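Side-chain contact in Serine/threonine/tyrosine-interacting protein (Homo sapiens, PDB 2R0B), which is a catalytically inactive phosphatase that anchors the kinases ERK1 and ERK2 in the nucleus and keeps FBXW7 from assembling into its SCF ubiquitin ligase: residues P27-K31 with H32-H36. Sequence-based numbering, arbitrary orientation.
Sequences PVLQK and HGITH
Helix 26-31 ends as the chain turns through Gly33, whose positive phi of 68° lets Ile34 N reach back to Leu29 O (3.1 Å) and Gly33 N to Gln30 O (3.0 Å), the latter from well above the carbonyl plane. One step earlier, Val28 O accepts two bonds from a single residue: His32 N and His32 ND1, each 3.2 Å away, approach from opposite faces of the carbonyl plane. CG beside the backbone N (chi1 -74°) brings the imidazole back against the last turn, and the second torsion, 101°, turns ND1 to the oxygen. That bond is moderately bent, and the oxygen lies at the ring edge, slightly off its plane. Val28 CG1 runs alongside, 4.0 Å from ND1, while Lys31 bends at its third torsion and brings CE to 4.0 Å from His32 CE1. Phe14 and Met6 also meet the histidine. With an alanine in place of His32, Val28 O would probably lose its imidazole donor while keeping the backbone one, and a gap would open beside Val28 CG1 and Lys31 CE. On the buried side, Leu29 CD2 packs on Ile34 CG1 at 3.9 Å, and Leu29 also touches Leu94 of strand 93-96 and the loop residues Phe53 and Phe57. This is a Schellman C-cap with an added side-chain bond, turning the chain from helix 26-31 into strand 36-41 of the central sheet in the dual-specificity phosphatase fold.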
loop_
_atom_site.group_PDB
_atom_site.type_symbol
_atom_site.label_atom_id
_atom_site.label_comp_id
_atom_site.label_asym_id
_atom_site.label_seq_id
_atom_site.Cartn_x
_atom_site.Cartn_y
_atom_site.Cartn_z
ATOM N N PRO A 27 7.527 -9.865 -15.723
ATOM C CA PRO A 27 7.276 -11.304 -15.548
ATOM C C PRO A 27 6.786 -11.680 -14.141
ATOM O O PRO A 27 5.875 -12.502 -14.010
ATOM C CB PRO A 27 8.657 -11.923 -15.795
ATOM C CG PRO A 27 9.285 -11.008 -16.761
ATOM C CD PRO A 27 8.863 -9.624 -16.316
ATOM N N VAL A 28 7.378 -11.077 -13.109
ATOM C CA VAL A 28 6.999 -11.365 -11.714
ATOM C C VAL A 28 5.579 -10.884 -11.446
ATOM O O VAL A 28 4.767 -11.623 -10.893
ATOM C CB VAL A 28 8.007 -10.753 -10.714
ATOM C CG1 VAL A 28 7.536 -10.909 -9.290
ATOM C CG2 VAL A 28 9.383 -11.412 -10.890
ATOM N N LEU A 29 5.274 -9.673 -11.912
ATOM C CA LEU A 29 3.948 -9.113 -11.764
ATOM C C LEU A 29 2.890 -9.955 -12.468
ATOM O O LEU A 29 1.845 -10.236 -11.887
ATOM C CB LEU A 29 3.912 -7.650 -12.239
ATOM C CG LEU A 29 4.842 -6.723 -11.446
ATOM C CD1 LEU A 29 4.985 -5.427 -12.227
ATOM C CD2 LEU A 29 4.351 -6.424 -10.044
ATOM N N GLN A 30 3.192 -10.423 -13.677
ATOM C CA GLN A 30 2.197 -11.171 -14.449
ATOM C C GLN A 30 2.010 -12.553 -13.853
ATOM O O GLN A 30 0.878 -13.018 -13.767
ATOM C CB GLN A 30 2.578 -11.213 -15.936
ATOM C CG GLN A 30 2.650 -9.794 -16.517
ATOM C CD GLN A 30 2.838 -9.725 -18.016
ATOM O OE1 GLN A 30 3.674 -10.436 -18.597
ATOM N NE2 GLN A 30 2.082 -8.822 -18.656
ATOM N N LYS A 31 3.105 -13.180 -13.398
ATOM C CA LYS A 31 3.046 -14.512 -12.763
ATOM C C LYS A 31 2.162 -14.528 -11.523
ATOM O O LYS A 31 1.501 -15.527 -11.249
ATOM C CB LYS A 31 4.449 -15.022 -12.413
ATOM C CG LYS A 31 4.510 -16.348 -11.628
ATOM C CD LYS A 31 5.958 -16.789 -11.417
ATOM C CE LYS A 31 6.724 -15.784 -10.550
ATOM N NZ LYS A 31 8.204 -15.911 -10.682
ATOM N N HIS A 32 2.153 -13.420 -10.779
ATOM C CA HIS A 32 1.302 -13.308 -9.593
ATOM C C HIS A 32 -0.102 -12.724 -9.863
ATOM O O HIS A 32 -0.889 -12.544 -8.927
ATOM C CB HIS A 32 2.033 -12.516 -8.500
ATOM C CG HIS A 32 3.129 -13.286 -7.828
ATOM N ND1 HIS A 32 4.463 -13.118 -8.135
ATOM C CD2 HIS A 32 3.083 -14.237 -6.861
ATOM C CE1 HIS A 32 5.195 -13.916 -7.377
ATOM N NE2 HIS A 32 4.382 -14.617 -6.606
ATOM N N GLY A 33 -0.409 -12.455 -11.136
ATOM C CA GLY A 33 -1.725 -11.979 -11.541
ATOM C C GLY A 33 -2.033 -10.588 -11.038
ATOM O O GLY A 33 -3.197 -10.279 -10.775
ATOM N N ILE A 34 -0.997 -9.761 -10.878
ATOM C CA ILE A 34 -1.199 -8.349 -10.461
ATOM C C ILE A 34 -1.936 -7.618 -11.570
ATOM O O ILE A 34 -1.546 -7.720 -12.728
ATOM C CB ILE A 34 0.146 -7.610 -10.256
ATOM C CG1 ILE A 34 0.984 -8.204 -9.112
ATOM C CG2 ILE A 34 -0.069 -6.099 -10.105
ATOM C CD1 ILE A 34 0.201 -8.395 -7.827
ATOM N N THR A 35 -2.971 -6.859 -11.210
ATOM C CA THR A 35 -3.769 -6.116 -12.186
ATOM C C THR A 35 -3.891 -4.633 -11.840
ATOM O O THR A 35 -4.241 -3.820 -12.708
ATOM C CB THR A 35 -5.201 -6.686 -12.319
ATOM O OG1 THR A 35 -5.839 -6.727 -11.044
ATOM C CG2 THR A 35 -5.162 -8.076 -12.916
ATOM N N HIS A 36 -3.626 -4.311 -10.577
ATOM C CA HIS A 36 -3.784 -2.959 -10.043
ATOM C C HIS A 36 -2.570 -2.567 -9.192
ATOM O O HIS A 36 -2.068 -3.382 -8.435
ATOM C CB HIS A 36 -5.008 -2.934 -9.137
ATOM C CG HIS A 36 -6.317 -2.992 -9.859
ATOM N ND1 HIS A 36 -6.814 -4.153 -10.416
ATOM C CD2 HIS A 36 -7.253 -2.036 -10.075
ATOM C CE1 HIS A 36 -7.986 -3.899 -10.970
ATOM N NE2 HIS A 36 -8.278 -2.623 -10.774
#